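Local coordinates for tudor domain-containing protein 1 (Mus musculus, PDB 4B9W) that scaffolds Piwi proteins in the transposon-silencing piRNA pathway of the germline, its third extended Tudor domain binding a dimethylarginine peptide of MILI, at residues Q130-D135 with E166-G171; V19-C24 with C34-D39. All blocks are in the same frame, centred on the assembly; numbering follows the deposited sequence.

Contact 1: Q130-D135 with E166-G171; sequences QCWLVD and EITANG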
loop_
_atom_site.group_PDB
_atom_site.type_symbol
_atom_site.label_atom_id
_atom_site.label_comp_id
_atom_site.label_asym_id
_atom_site.label_seq_id
_atom_site.Cartn_x
_atom_site.Cartn_y
_atom_site.Cartn_z
ATOM N N GLN A 130 12.644 3.397 -4.739
ATOM C CA GLN A 130 11.363 3.638 -5.426
ATOM C C GLN A 130 11.520 4.793 -6.397
ATOM O O GLN A 130 12.080 5.818 -6.020
ATOM C CB GLN A 130 10.225 3.958 -4.440
ATOM C CG GLN A 130 8.879 4.080 -5.137
ATOM C CD GLN A 130 7.736 4.365 -4.178
ATOM O OE1 GLN A 130 7.951 4.695 -3.010
ATOM N NE2 GLN A 130 6.512 4.258 -4.677
ATOM N N CYS A 131 11.032 4.620 -7.627
ATOM C CA CYS A 131 11.097 5.636 -8.658
ATOM C C CYS A 131 9.732 5.883 -9.269
ATOM O O CYS A 131 8.813 5.138 -9.028
ATOM C CB CYS A 131 12.041 5.234 -9.781
ATOM S SG CYS A 131 13.703 4.836 -9.240
ATOM N N TRP A 132 9.617 6.972 -10.018
ATOM C CA TRP A 132 8.474 7.211 -10.919
ATOM C C TRP A 132 8.987 7.981 -12.074
ATOM O O TRP A 132 9.958 8.671 -11.934
ATOM C CB TRP A 132 7.349 7.972 -10.239
ATOM C CG TRP A 132 7.773 9.178 -9.451
ATOM C CD1 TRP A 132 7.879 10.505 -9.884
ATOM C CD2 TRP A 132 8.134 9.206 -8.033
ATOM N NE1 TRP A 132 8.280 11.316 -8.845
ATOM C CE2 TRP A 132 8.456 10.592 -7.717
ATOM C CE3 TRP A 132 8.216 8.240 -7.025
ATOM C CZ2 TRP A 132 8.854 10.975 -6.453
ATOM C CZ3 TRP A 132 8.608 8.641 -5.741
ATOM C CH2 TRP A 132 8.921 9.978 -5.465
ATOM N N LEU A 133 8.375 7.855 -13.241
ATOM C CA LEU A 133 8.789 8.654 -14.392
ATOM C C LEU A 133 8.234 10.060 -14.214
ATOM O O LEU A 133 7.115 10.226 -13.774
ATOM C CB LEU A 133 8.260 8.070 -15.708
ATOM C CG LEU A 133 8.835 6.720 -16.173
ATOM C CD1 LEU A 133 8.210 6.344 -17.509
ATOM C CD2 LEU A 133 10.341 6.764 -16.281
ATOM N N VAL A 134 9.017 11.079 -14.538
ATOM C CA VAL A 134 8.502 12.436 -14.410
ATOM C C VAL A 134 7.742 12.839 -15.675
ATOM O O VAL A 134 7.895 12.227 -16.738
ATOM C CB VAL A 134 9.600 13.457 -14.089
ATOM C CG1 VAL A 134 10.202 13.150 -12.722
ATOM C CG2 VAL A 134 10.646 13.491 -15.197
ATOM N N ASP A 135 6.915 13.859 -15.518
ATOM C CA ASP A 135 6.263 14.572 -16.628
ATOM C C ASP A 135 5.171 13.752 -17.348
ATOM O O ASP A 135 4.792 14.082 -18.480
ATOM C CB ASP A 135 7.287 15.112 -17.656
ATOM C CG ASP A 135 8.314 16.099 -17.050
ATOM O OD1 ASP A 135 8.110 16.617 -15.929
ATOM O OD2 ASP A 135 9.334 16.340 -17.724
ATOM N N GLU A 166 13.805 14.808 -9.468
ATOM C CA GLU A 166 13.271 15.236 -8.178
ATOM C C GLU A 166 13.460 14.135 -7.133
ATOM O O GLU A 166 13.357 12.935 -7.452
ATOM C CB GLU A 166 11.801 15.688 -8.299
ATOM C CG GLU A 166 10.780 14.598 -8.123
ATOM C CD GLU A 166 9.392 15.003 -8.602
ATOM O OE1 GLU A 166 8.974 16.159 -8.330
ATOM O OE2 GLU A 166 8.712 14.150 -9.242
ATOM N N ILE A 167 13.760 14.564 -5.904
ATOM C CA ILE A 167 14.074 13.684 -4.784
ATOM C C ILE A 167 13.021 13.964 -3.744
ATOM O O ILE A 167 12.837 15.113 -3.358
ATOM C CB ILE A 167 15.466 13.994 -4.162
ATOM C CG1 ILE A 167 16.552 14.150 -5.244
ATOM C CG2 ILE A 167 15.870 12.918 -3.146
ATOM C CD1 ILE A 167 17.976 14.085 -4.700
ATOM N N THR A 168 12.295 12.942 -3.314
ATOM C CA THR A 168 11.387 13.081 -2.174
ATOM C C THR A 168 11.820 12.112 -1.062
ATOM O O THR A 168 12.726 11.295 -1.272
ATOM C CB THR A 168 9.904 12.912 -2.591
ATOM O OG1 THR A 168 9.554 11.530 -2.651
ATOM C CG2 THR A 168 9.654 13.569 -3.953
ATOM N N ALA A 169 11.222 12.232 0.130
ATOM C CA ALA A 169 11.566 11.345 1.261
ATOM C C ALA A 169 11.356 9.873 0.888
ATOM O O ALA A 169 12.230 9.036 1.133
ATOM C CB ALA A 169 10.749 11.690 2.498
ATOM N N ASN A 170 10.212 9.578 0.265
ATOM C CA ASN A 170 9.841 8.196 -0.086
ATOM C C ASN A 170 10.419 7.633 -1.421
ATOM O O ASN A 170 10.180 6.467 -1.745
ATOM C CB ASN A 170 8.299 8.041 -0.037
ATOM C CG ASN A 170 7.599 8.614 -1.261
ATOM O OD1 ASN A 170 8.135 8.608 -2.370
ATOM N ND2 ASN A 170 6.378 9.086 -1.069
ATOM N N GLY A 171 11.156 8.440 -2.191
ATOM C CA GLY A 171 11.719 7.973 -3.476
ATOM C C GLY A 171 12.207 9.058 -4.420
ATOM O O GLY A 171 12.458 10.170 -3.991
#

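Contact 2: V19-C24 with C34-D39; sequences VDVVVC and CHFLKD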
loop_
_atom_site.group_PDB
_atom_site.type_symbol
_atom_site.label_atom_id
_atom_site.label_comp_id
_atom_site.label_asym_id
_atom_site.label_seq_id
_atom_site.Cartn_x
_atom_site.Cartn_y
_atom_site.Cartn_z
ATOM N N VAL A 19 22.850 8.486 -13.670
ATOM C CA VAL A 19 23.335 7.229 -13.162
ATOM C C VAL A 19 22.613 6.073 -13.865
ATOM O O VAL A 19 21.437 6.158 -14.191
ATOM C CB VAL A 19 23.149 7.179 -11.628
ATOM C CG1 VAL A 19 21.709 7.504 -11.271
ATOM C CG2 VAL A 19 23.607 5.833 -11.058
ATOM N N ASP A 20 23.340 5.004 -14.131
ATOM C CA ASP A 20 22.753 3.849 -14.796
ATOM C C ASP A 20 21.932 3.043 -13.796
ATOM O O ASP A 20 22.291 2.921 -12.620
ATOM C CB ASP A 20 23.819 2.982 -15.457
ATOM C CG ASP A 20 24.399 3.623 -16.714
ATOM O OD1 ASP A 20 23.695 4.402 -17.409
ATOM O OD2 ASP A 20 25.572 3.348 -17.004
ATOM N N VAL A 21 20.802 2.549 -14.283
ATOM C CA VAL A 21 19.891 1.742 -13.510
ATOM C C VAL A 21 19.518 0.465 -14.253
ATOM O O VAL A 21 19.609 0.376 -15.483
ATOM C CB VAL A 21 18.593 2.513 -13.187
ATOM C CG1 VAL A 21 18.903 3.787 -12.406
ATOM C CG2 VAL A 21 17.795 2.810 -14.451
ATOM N N VAL A 22 19.133 -0.532 -13.471
ATOM C CA VAL A 22 18.398 -1.690 -13.934
ATOM C C VAL A 22 17.156 -1.688 -13.045
ATOM O O VAL A 22 17.256 -1.450 -11.833
ATOM C CB VAL A 22 19.172 -3.035 -13.765
ATOM C CG1 VAL A 22 20.201 -3.217 -14.885
ATOM C CG2 VAL A 22 19.838 -3.125 -12.401
ATOM N N VAL A 23 15.993 -1.888 -13.663
ATOM C CA VAL A 23 14.739 -1.936 -12.935
ATOM C C VAL A 23 14.634 -3.317 -12.253
ATOM O O VAL A 23 14.717 -4.337 -12.922
ATOM C CB VAL A 23 13.559 -1.661 -13.893
ATOM C CG1 VAL A 23 12.210 -1.780 -13.167
ATOM C CG2 VAL A 23 13.722 -0.277 -14.538
ATOM N N CYS A 24 14.499 -3.353 -10.933
ATOM C CA CYS A 24 14.392 -4.636 -10.214
ATOM C C CYS A 24 12.948 -4.998 -9.788
ATOM O O CYS A 24 12.634 -6.150 -9.451
ATOM C CB CYS A 24 15.335 -4.644 -9.008
ATOM S SG CYS A 24 15.139 -3.244 -7.877
ATOM N N CYS A 34 14.443 0.506 -8.778
ATOM C CA CYS A 34 15.686 0.371 -9.529
ATOM C C CYS A 34 16.854 0.089 -8.613
ATOM O O CYS A 34 16.905 0.581 -7.486
ATOM C CB CYS A 34 16.002 1.655 -10.303
ATOM S SG CYS A 34 14.895 2.052 -11.683
ATOM N N HIS A 35 17.787 -0.713 -9.114
ATOM C CA HIS A 35 19.140 -0.699 -8.623
ATOM C C HIS A 35 19.901 0.363 -9.374
ATOM O O HIS A 35 19.936 0.353 -10.611
ATOM C CB HIS A 35 19.802 -2.037 -8.835
ATOM C CG HIS A 35 19.212 -3.143 -8.014
ATOM N ND1 HIS A 35 19.128 -4.416 -8.464
ATOM C CD2 HIS A 35 18.670 -3.133 -6.745
ATOM C CE1 HIS A 35 18.568 -5.186 -7.521
ATOM N NE2 HIS A 35 18.277 -4.398 -6.463
ATOM N N PHE A 36 20.495 1.297 -8.626
ATOM C CA PHE A 36 21.364 2.328 -9.178
ATOM C C PHE A 36 22.820 1.827 -9.183
ATOM O O PHE A 36 23.370 1.429 -8.139
ATOM C CB PHE A 36 21.168 3.638 -8.412
ATOM C CG PHE A 36 19.842 4.301 -8.705
ATOM C CD1 PHE A 36 18.662 3.773 -8.226
ATOM C CD2 PHE A 36 19.780 5.435 -9.496
ATOM C CE1 PHE A 36 17.448 4.385 -8.489
ATOM C CE2 PHE A 36 18.570 6.057 -9.778
ATOM C CZ PHE A 36 17.402 5.530 -9.280
ATOM N N LEU A 37 23.410 1.771 -10.371
ATOM C CA LEU A 37 24.701 1.115 -10.551
ATOM C C LEU A 37 25.814 2.114 -10.312
ATOM O O LEU A 37 26.445 2.625 -11.253
ATOM C CB LEU A 37 24.817 0.469 -11.938
ATOM C CG LEU A 37 23.671 -0.424 -12.424
ATOM C CD1 LEU A 37 23.942 -0.893 -13.852
ATOM C CD2 LEU A 37 23.430 -1.608 -11.501
ATOM N N LYS A 38 26.015 2.431 -9.039
ATOM C CA LYS A 38 27.116 3.280 -8.609
ATOM C C LYS A 38 27.728 2.698 -7.338
ATOM O O LYS A 38 27.160 1.787 -6.725
ATOM C CB LYS A 38 26.663 4.732 -8.403
ATOM C CG LYS A 38 25.529 4.967 -7.417
ATOM C CD LYS A 38 25.355 6.464 -7.162
ATOM C CE LYS A 38 24.447 6.731 -5.963
ATOM N NZ LYS A 38 24.476 8.156 -5.521
ATOM N N ASP A 39 28.900 3.199 -6.975
ATOM C CA ASP A 39 29.568 2.803 -5.737
ATOM C C ASP A 39 29.685 1.283 -5.548
ATOM O O ASP A 39 29.635 0.808 -4.415
ATOM C CB ASP A 39 28.822 3.417 -4.539
ATOM C CG ASP A 39 28.732 4.933 -4.622
ATOM O OD1 ASP A 39 29.733 5.548 -5.050
ATOM O OD2 ASP A 39 27.672 5.509 -4.268
HETATM O O HOH W 1 25.801 4.599 -12.902
#

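Contact 1: Q130-D135 with E166-G171
The indole of Trp132 meets segment 166-171 along its rim, where three polar side chains gather close to the ring plane. At the pyrrole end, Trp132 NE1 donates to Glu166 OE2 over 2.9 Å in a nearly straight bond (174°), and the acceptor lies practically in the plane of the indole. The carboxylate takes this N-H on its anti side and somewhat out of its own plane, the two flat groups standing 58° apart. At the benzene end, Thr168 OG1 comes to 3.3 Å from Trp132 CH2, and Asn170 OD1 lies 3.4 Å from Trp132 CZ3 at the ring edge, the plane of its amide nearly perpendicular to that of the indole. On the side of the bonded nitrogen, Thr168 CG2 touches Trp132 CZ2, and the carbonyl carbon of Gly171 approaches CH2 obliquely. With CG held between its backbone N and carbonyl carbon (chi1 47°), Trp132 swings its ring across to the other segment. The case illustrates how one aromatic can be fixed at its single polar atom while the far end of its benzene ring rests against a turn. That turn is closed by the backbone bond from Thr168 N to Gly171 O, 2.9 Å. Val134 CG1 packs beside Glu166 OE2, bringing an apolar flank to the bonded oxygen. Lacking a side chain, Gly171 lets the backbones come close, its CA 3.4 Å from Gln130 O. The turn joins antiparallel strands 160-168 and 171-178; strand 129-133 runs parallel to the latter, bonding through Trp132 to Val172 and Val174, and has strand 31-36 as its other neighbour.

Contact 2: V19-C24 with C34-D39
His35 lies across from Val22, and its CB starts the contact by resting 3.7 Å from Val22 CG2. Beyond CB the imidazole slides under Cys24: CE1 has Cys24 CB at 3.6 Å, while CD2 and NE2 lie beneath Cys24 SG, whose sulfur sits 3.8 Å from the ring centroid in a sulfur-aromatic contact over the face. The chi1 of Cys24 (54°), with SG between backbone N and carbonyl carbon, puts the sulfur there. At the tip, NE2 is hydrogen-bonded to Asp102 O. Without the ring, as with an alanine here, Cys24 would probably lose its aromatic floor and the Asp102 carbonyl this partner. The two strands form an antiparallel beta hairpin in the sheet that also holds strands 129-133 and 160-168, consistent with the staphylococcal nuclease-like part of an extended Tudor domain. Val22 and His35 are a hydrogen-bonded pair: Val22 N reaches His35 O at 3.1 Å and His35 N reaches Val22 O at 2.9 Å. A further backbone bond, almost straight, runs from Leu37 N to Asp20 O, 2.8 Å. On the other face, Val21 CG1 lies over the Phe36 ring, 3.6 Å from its centroid, a CH-pi contact, whereas Val19 CG1 meets its edge at CD2, 3.3 Å away. A water bridges Asp20 N and Leu37 O.

Contacts 1 and 2 follow one another along the chain, both segments of contact 2 coming earlier than those of contact 1, yet they meet in one curled mixed sheet. Their centres are 14 Å apart. Strand 31-36 pairs with strand 129-133, and strand 18-26 with strand 160-168, so each strand of the hairpin has a neighbour from contact 1. The direct bridge is Cys131, whose side chain points away from segment 166-171: Cys131 SG packs 3.8 Å from Phe36 CZ and 3.9 Å from Cys34 SG. Thus Trp132 and Cys131, adjacent in sequence, serve different partners, the indole meeting the 166-171 turn and the thiol the hairpin face that carries Cys34 and Phe36.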